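Local coordinates for protein type-iv like pilin ttha1219 (Thermus thermophilus, PDB 5G23) that is a type IV pilin-like protein, resembling type II secretion pseudopilins, that probably takes part in pilus-linked DNA uptake during natural competence, at residues 146-157 / 202-213. Numbering follows the deposited sequence.
Sequences RVAYLEGGTWKR and PPGLTSSLLELP
Arg-146 reaches the C-terminal end of the short helix 207-210 and takes hold of Glu-211 O side-on: NH2 donates at 2.9 Å along a fairly straight path, NE at 3.3 Å, both from the same face of the carbonyl plane. The oxygen lies close to the guanidinium plane, and NE adds a weak bond to Leu-210 O. A bend at chi2 (-68°) lays the buried chain along the carbonyls of Leu-210 and Glu-211, where a Schellman motif with Glu-211 at positive phi ends the helix. A leucine in place of Arg-146 would probably leave Glu-211 O without its two guanidinium donors and free the helix end to shift. With CG anti to the backbone N (chi1 174°), the extended Arg-157 chain passes Leu-209 and brings NH1 to the carboxylate of Glu-211, making a salt bridge to OE1 at 2.9 Å, its hydrogen bond bent and weak, the two planes 71° apart. Its NH2 makes a second salt bridge, to Asp-81, so this arginine serves two acids.

At the other end Trp-155 is sandwiched: Leu-205 CB sits over the five-membered ring as a CH-pi contact, 3.9 Å from the centroid, while Leu-150 CB lies on the opposite face. Pro-202 CG approaches CZ2 at 3.9 Å, and a water links NE1 to Pro-203 O. Between the two ends, Ala-148 CB meets leucine methyls, the nearest being Leu-210 CD2 at 4.0 Å.

Segment 202-213, loop and one helical turn, lies over one face of the hairpin 141-151/154-156 at the edge of the four-stranded antiparallel sheet; Trp-155 and Leu-205 also touch Ala-177 of the adjoining strand 173-184, while Val-147 and Tyr-149, pointing away from 202-213, touch Leu-74 of strand 69-75 in the seven-stranded sheet.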
ATOM      1  N   ARG B 146      -8.300  14.959   4.798  1.00 14.83           N
ATOM      2  CA  ARG B 146      -9.771  15.136   4.999  1.00 15.86           C
ATOM      3  C   ARG B 146     -10.422  13.817   4.716  1.00 16.20           C
ATOM      4  O   ARG B 146     -10.038  13.071   3.748  1.00 16.50           O
ATOM      5  CB  ARG B 146     -10.386  16.206   4.069  1.00 17.04           C
ATOM      6  CG  ARG B 146      -9.806  17.573   4.202  1.00 18.10           C
ATOM      7  CD  ARG B 146     -10.161  18.187   5.563  1.00 19.76           C
ATOM      8  NE  ARG B 146      -9.755  19.587   5.535  1.00 20.32           N
ATOM      9  CZ  ARG B 146      -8.590  20.027   5.984  1.00 24.83           C
ATOM     10  NH1 ARG B 146      -7.693  19.197   6.526  1.00 25.92           N
ATOM     11  NH2 ARG B 146      -8.268  21.319   5.810  1.00 26.44           N
ATOM     12  N   VAL B 147     -11.462  13.463   5.512  1.00 15.38           N
ATOM     13  CA  VAL B 147     -12.267  12.273   5.225  1.00 16.13           C
ATOM     14  C   VAL B 147     -13.741  12.687   5.361  1.00 17.84           C
ATOM     15  O   VAL B 147     -14.114  13.252   6.371  1.00 18.61           O
ATOM     16  CB  VAL B 147     -12.011  11.156   6.242  1.00 17.14           C
ATOM     17  CG1 VAL B 147     -12.809   9.918   5.936  1.00 18.12           C
ATOM     18  CG2 VAL B 147     -10.497  10.805   6.289  1.00 17.55           C
ATOM     19  N   ALA B 148     -14.519  12.429   4.339  1.00 16.12           N
ATOM     20  CA  ALA B 148     -15.961  12.613   4.347  1.00 15.28           C
ATOM     21  C   ALA B 148     -16.613  11.242   4.116  1.00 14.44           C
ATOM     22  O   ALA B 148     -15.931  10.285   3.734  1.00 14.70           O
ATOM     23  CB  ALA B 148     -16.374  13.542   3.235  1.00 16.00           C
ATOM     24  N   TYR B 149     -17.905  11.145   4.404  1.00 13.27           N
ATOM     25  CA  TYR B 149     -18.597   9.912   4.224  1.00 14.21           C
ATOM     26  C   TYR B 149     -19.946  10.114   3.515  1.00 14.16           C
ATOM     27  O   TYR B 149     -20.591  11.169   3.617  1.00 13.77           O
ATOM     28  CB  TYR B 149     -18.790   9.192   5.568  1.00 13.71           C
ATOM     29  CG  TYR B 149     -19.672   9.900   6.545  1.00 14.09           C
ATOM     30  CD1 TYR B 149     -19.141  10.806   7.433  1.00 14.75           C
ATOM     31  CD2 TYR B 149     -21.053   9.547   6.702  1.00 15.39           C
ATOM     32  CE1 TYR B 149     -19.933  11.427   8.363  1.00 15.12           C
ATOM     33  CE2 TYR B 149     -21.829  10.138   7.664  1.00 16.77           C
ATOM     34  CZ  TYR B 149     -21.232  11.059   8.499  1.00 16.46           C
ATOM     35  OH  TYR B 149     -21.999  11.697   9.421  1.00 17.63           O
ATOM     36  N   LEU B 150     -20.376   9.068   2.832  1.00 14.92           N
ATOM     37  CA  LEU B 150     -21.593   9.127   2.045  1.00 16.17           C
ATOM     38  C   LEU B 150     -22.659   8.342   2.772  1.00 17.98           C
ATOM     39  O   LEU B 150     -22.512   7.138   3.021  1.00 18.45           O
ATOM     40  CB  LEU B 150     -21.362   8.543   0.657  1.00 17.05           C
ATOM     41  CG  LEU B 150     -22.555   8.521  -0.304  1.00 18.31           C
ATOM     42  CD1 LEU B 150     -23.138   9.924  -0.521  1.00 18.74           C
ATOM     43  CD2 LEU B 150     -22.133   7.919  -1.610  1.00 18.93           C
ATOM     44  N   GLU B 151     -23.724   9.017   3.191  1.00 20.40           N
ATOM     45  CA  GLU B 151     -24.834   8.367   3.901  1.00 24.80           C
ATOM     46  C   GLU B 151     -26.118   8.616   3.133  1.00 27.92           C
ATOM     47  O   GLU B 151     -26.551   9.769   2.978  1.00 27.76           O
ATOM     48  CB  GLU B 151     -25.021   8.909   5.304  1.00 26.98           C
ATOM     49  CG  GLU B 151     -26.181   8.242   6.054  1.00 30.69           C
ATOM     50  CD  GLU B 151     -26.545   8.938   7.335  1.00 33.39           C
ATOM     51  OE1 GLU B 151     -25.832   9.870   7.741  1.00 33.27           O
ATOM     52  OE2 GLU B 151     -27.565   8.525   7.942  1.00 41.00           O
ATOM     53  N   GLY B 152     -26.690   7.562   2.576  1.00 30.98           N
ATOM     54  CA  GLY B 152     -27.943   7.705   1.813  1.00 33.53           C
ATOM     55  C   GLY B 152     -27.908   8.714   0.693  1.00 32.87           C
ATOM     56  O   GLY B 152     -28.846   9.466   0.564  1.00 38.42           O
ATOM     57  N   GLY B 153     -26.852   8.804  -0.094  1.00 31.64           N
ATOM     58  CA  GLY B 153     -26.848   9.855  -1.107  1.00 30.59           C
ATOM     59  C   GLY B 153     -26.389  11.260  -0.697  1.00 28.71           C
ATOM     60  O   GLY B 153     -26.192  12.070  -1.555  1.00 31.17           O
ATOM     61  N   THR B 154     -26.204  11.555   0.613  1.00 25.18           N
ATOM     62  CA  THR B 154     -25.661  12.818   1.050  1.00 22.10           C
ATOM     63  C   THR B 154     -24.208  12.673   1.607  1.00 18.07           C
ATOM     64  O   THR B 154     -23.952  11.873   2.501  1.00 16.28           O
ATOM     65  CB  THR B 154     -26.529  13.387   2.184  1.00 23.21           C
ATOM     66  OG1 THR B 154     -27.835  13.576   1.665  1.00 25.41           O
ATOM     67  CG2 THR B 154     -26.028  14.716   2.682  1.00 23.63           C
ATOM     68  N   TRP B 155     -23.296  13.502   1.142  1.00 16.55           N
ATOM     69  CA  TRP B 155     -21.930  13.511   1.650  1.00 15.40           C
ATOM     70  C   TRP B 155     -21.869  14.370   2.938  1.00 15.63           C
ATOM     71  O   TRP B 155     -22.470  15.467   2.978  1.00 14.39           O
ATOM     72  CB  TRP B 155     -20.936  14.076   0.582  1.00 15.42           C
ATOM     73  CG  TRP B 155     -20.616  13.072  -0.497  1.00 15.59           C
ATOM     74  CD1 TRP B 155     -21.195  12.966  -1.733  1.00 16.76           C
ATOM     75  CD2 TRP B 155     -19.672  12.008  -0.407  1.00 15.79           C
ATOM     76  NE1 TRP B 155     -20.651  11.857  -2.402  1.00 16.61           N
ATOM     77  CE2 TRP B 155     -19.713  11.285  -1.615  1.00 16.34           C
ATOM     78  CE3 TRP B 155     -18.847  11.558   0.606  1.00 15.56           C
ATOM     79  CZ2 TRP B 155     -18.932  10.164  -1.837  1.00 16.42           C
ATOM     80  CZ3 TRP B 155     -18.029  10.476   0.356  1.00 16.31           C
ATOM     81  CH2 TRP B 155     -18.095   9.790  -0.827  1.00 16.10           C
ATOM     82  N   LYS B 156     -21.172  13.871   3.971  1.00 14.90           N
ATOM     83  CA  LYS B 156     -21.108  14.572   5.254  1.00 15.31           C
ATOM     84  C   LYS B 156     -19.656  14.582   5.723  1.00 14.18           C
ATOM     85  O   LYS B 156     -18.850  13.723   5.321  1.00 12.32           O
ATOM     86  CB  LYS B 156     -21.996  13.818   6.262  1.00 17.25           C
ATOM     87  CG  LYS B 156     -23.489  13.870   5.925  1.00 19.28           C
ATOM     88  CD  LYS B 156     -24.380  13.107   6.848  1.00 21.33           C
ATOM     89  CE  LYS B 156     -25.814  13.276   6.353  1.00 24.59           C
ATOM     90  NZ  LYS B 156     -26.749  12.663   7.273  1.00 27.22           N
ATOM     91  N   ARG B 157     -19.317  15.566   6.561  1.00 13.78           N
ATOM     92  CA  ARG B 157     -18.017  15.545   7.241  1.00 13.58           C
ATOM     93  C   ARG B 157     -18.219  16.102   8.612  1.00 14.04           C
ATOM     94  O   ARG B 157     -18.436  17.308   8.825  1.00 13.66           O
ATOM     95  CB  ARG B 157     -16.919  16.300   6.484  1.00 14.11           C
ATOM     96  CG  ARG B 157     -15.602  16.415   7.224  1.00 15.10           C
ATOM     97  CD  ARG B 157     -14.432  16.930   6.400  1.00 15.62           C
ATOM     98  NE  ARG B 157     -13.264  17.272   7.215  1.00 17.48           N
ATOM     99  CZ  ARG B 157     -13.119  18.423   7.905  1.00 20.64           C
ATOM    100  NH1 ARG B 157     -14.008  19.374   7.828  1.00 24.71           N
ATOM    101  NH2 ARG B 157     -12.109  18.596   8.716  1.00 22.19           N
ATOM    102  N   PRO B 202     -17.166  13.122  -7.052  1.00 20.03           N
ATOM    103  CA  PRO B 202     -18.406  12.462  -7.235  1.00 20.48           C
ATOM    104  C   PRO B 202     -19.628  13.324  -6.972  1.00 20.76           C
ATOM    105  O   PRO B 202     -19.547  14.370  -6.338  1.00 20.59           O
ATOM    106  CB  PRO B 202     -18.341  11.346  -6.173  1.00 21.09           C
ATOM    107  CG  PRO B 202     -17.532  11.918  -5.080  1.00 19.96           C
ATOM    108  CD  PRO B 202     -16.571  12.867  -5.735  1.00 20.14           C
ATOM    109  N   PRO B 203     -20.797  12.835  -7.410  1.00 22.00           N
ATOM    110  CA  PRO B 203     -22.011  13.590  -7.206  1.00 22.51           C
ATOM    111  C   PRO B 203     -22.232  13.991  -5.764  1.00 20.76           C
ATOM    112  O   PRO B 203     -22.183  13.155  -4.878  1.00 21.37           O
ATOM    113  CB  PRO B 203     -23.095  12.632  -7.694  1.00 23.24           C
ATOM    114  CG  PRO B 203     -22.432  11.797  -8.728  1.00 23.46           C
ATOM    115  CD  PRO B 203     -21.037  11.619  -8.225  1.00 22.95           C
ATOM    116  N   GLY B 204     -22.514  15.260  -5.548  1.00 19.81           N
ATOM    117  CA  GLY B 204     -22.867  15.740  -4.265  1.00 19.75           C
ATOM    118  C   GLY B 204     -21.688  16.125  -3.369  1.00 19.16           C
ATOM    119  O   GLY B 204     -21.924  16.716  -2.329  1.00 20.91           O
ATOM    120  N   LEU B 205     -20.446  15.828  -3.736  1.00 17.80           N
ATOM    121  CA  LEU B 205     -19.279  16.210  -2.900  1.00 17.69           C
ATOM    122  C   LEU B 205     -18.673  17.515  -3.389  1.00 18.05           C
ATOM    123  O   LEU B 205     -18.456  17.685  -4.624  1.00 18.35           O
ATOM    124  CB  LEU B 205     -18.212  15.121  -2.918  1.00 17.13           C
ATOM    125  CG  LEU B 205     -17.013  15.306  -2.020  1.00 16.97           C
ATOM    126  CD1 LEU B 205     -17.392  15.367  -0.534  1.00 15.96           C
ATOM    127  CD2 LEU B 205     -16.044  14.159  -2.181  1.00 16.54           C
ATOM    128  N   THR B 206     -18.377  18.436  -2.468  1.00 17.30           N
ATOM    129  CA  THR B 206     -17.896  19.741  -2.826  1.00 18.02           C
ATOM    130  C   THR B 206     -16.601  20.111  -2.021  1.00 17.37           C
ATOM    131  O   THR B 206     -16.292  19.544  -0.939  1.00 15.82           O
ATOM    132  CB  THR B 206     -18.942  20.784  -2.516  1.00 19.94           C
ATOM    133  OG1 THR B 206     -19.213  20.723  -1.100  1.00 20.91           O
ATOM    134  CG2 THR B 206     -20.214  20.566  -3.338  1.00 21.29           C
ATOM    135  N   SER B 207     -15.830  21.040  -2.577  1.00 17.56           N
ATOM    136  CA  SER B 207     -14.696  21.585  -1.846  1.00 18.14           C
ATOM    137  C   SER B 207     -15.148  22.200  -0.521  1.00 17.91           C
ATOM    138  O   SER B 207     -14.360  22.193   0.444  1.00 18.28           O
ATOM    139  CB  SER B 207     -13.917  22.648  -2.660  1.00 19.44           C
ATOM    140  OG  SER B 207     -14.799  23.676  -3.064  1.00 22.22           O
ATOM    141  N   SER B 208     -16.337  22.810  -0.500  1.00 17.98           N
ATOM    142  CA  SER B 208     -16.858  23.483   0.747  1.00 18.40           C
ATOM    143  C   SER B 208     -16.999  22.462   1.898  1.00 18.58           C
ATOM    144  O   SER B 208     -16.556  22.685   3.028  1.00 18.38           O
ATOM    145  CB  SER B 208     -18.190  24.148   0.464  1.00 20.41           C
ATOM    146  OG  SER B 208     -18.764  24.613   1.648  1.00 21.16           O
ATOM    147  N   LEU B 209     -17.505  21.285   1.567  1.00 17.92           N
ATOM    148  CA  LEU B 209     -17.614  20.228   2.573  1.00 18.28           C
ATOM    149  C   LEU B 209     -16.274  19.749   3.121  1.00 17.67           C
ATOM    150  O   LEU B 209     -16.147  19.501   4.321  1.00 17.41           O
ATOM    151  CB  LEU B 209     -18.436  19.075   2.053  1.00 18.70           C
ATOM    152  CG  LEU B 209     -18.719  18.043   3.160  1.00 20.00           C
ATOM    153  CD1 LEU B 209     -19.803  18.540   4.070  1.00 20.67           C
ATOM    154  CD2 LEU B 209     -19.071  16.694   2.601  1.00 19.43           C
ATOM    155  N   LEU B 210     -15.291  19.639   2.234  1.00 17.59           N
ATOM    156  CA  LEU B 210     -13.994  19.131   2.575  1.00 17.68           C
ATOM    157  C   LEU B 210     -13.153  20.156   3.261  1.00 17.67           C
ATOM    158  O   LEU B 210     -12.166  19.776   3.856  1.00 18.53           O
ATOM    159  CB  LEU B 210     -13.264  18.647   1.338  1.00 16.97           C
ATOM    160  CG  LEU B 210     -13.883  17.433   0.687  1.00 17.95           C
ATOM    161  CD1 LEU B 210     -13.138  17.154  -0.601  1.00 18.83           C
ATOM    162  CD2 LEU B 210     -13.854  16.225   1.580  1.00 17.30           C
ATOM    163  N   GLU B 211     -13.554  21.415   3.218  1.00 18.66           N
ATOM    164  CA  GLU B 211     -12.853  22.512   3.873  1.00 20.10           C
ATOM    165  C   GLU B 211     -11.372  22.549   3.433  1.00 21.29           C
ATOM    166  O   GLU B 211     -10.447  22.488   4.237  1.00 21.89           O
ATOM    167  CB  GLU B 211     -12.925  22.408   5.383  1.00 21.07           C
ATOM    168  CG  GLU B 211     -14.300  22.735   5.869  1.00 21.72           C
ATOM    169  CD  GLU B 211     -14.561  22.476   7.350  1.00 22.15           C
ATOM    170  OE1 GLU B 211     -13.650  22.194   8.133  1.00 23.47           O
ATOM    171  OE2 GLU B 211     -15.726  22.593   7.693  1.00 20.12           O
ATOM    172  N   LEU B 212     -11.222  22.603   2.134  1.00 23.76           N
ATOM    173  CA  LEU B 212      -9.847  22.601   1.556  1.00 25.04           C
ATOM    174  C   LEU B 212      -9.157  23.881   1.960  1.00 26.23           C
ATOM    175  O   LEU B 212      -9.792  24.953   1.950  1.00 27.47           O
ATOM    176  CB  LEU B 212      -9.967  22.476   0.066  1.00 25.53           C
ATOM    177  CG  LEU B 212     -10.609  21.235  -0.468  1.00 26.64           C
ATOM    178  CD1 LEU B 212     -10.441  21.167  -1.966  1.00 28.33           C
ATOM    179  CD2 LEU B 212     -10.013  20.002   0.214  1.00 28.17           C
ATOM    180  N   PRO B 213      -7.908  23.794   2.401  1.00 27.34           N
ATOM    181  CA  PRO B 213      -7.185  24.965   2.774  1.00 28.92           C
ATOM    182  C   PRO B 213      -6.657  25.742   1.550  1.00 26.94           C
ATOM    183  O   PRO B 213      -6.898  25.371   0.369  1.00 29.07           O
ATOM    184  CB  PRO B 213      -6.013  24.421   3.521  1.00 29.21           C
ATOM    185  CG  PRO B 213      -5.703  23.156   2.779  1.00 28.29           C
ATOM    186  CD  PRO B 213      -7.018  22.624   2.307  1.00 27.49           C
TER
HETATM  187  O   HOH W   1     -23.972  15.689  -0.720  1.00 19.64           O
HETATM  188  O   HOH W   2     -21.645  10.395  -4.742  1.00 28.68           O
HETATM  189  O   HOH W   3     -16.535  19.578   7.148  1.00 27.92           O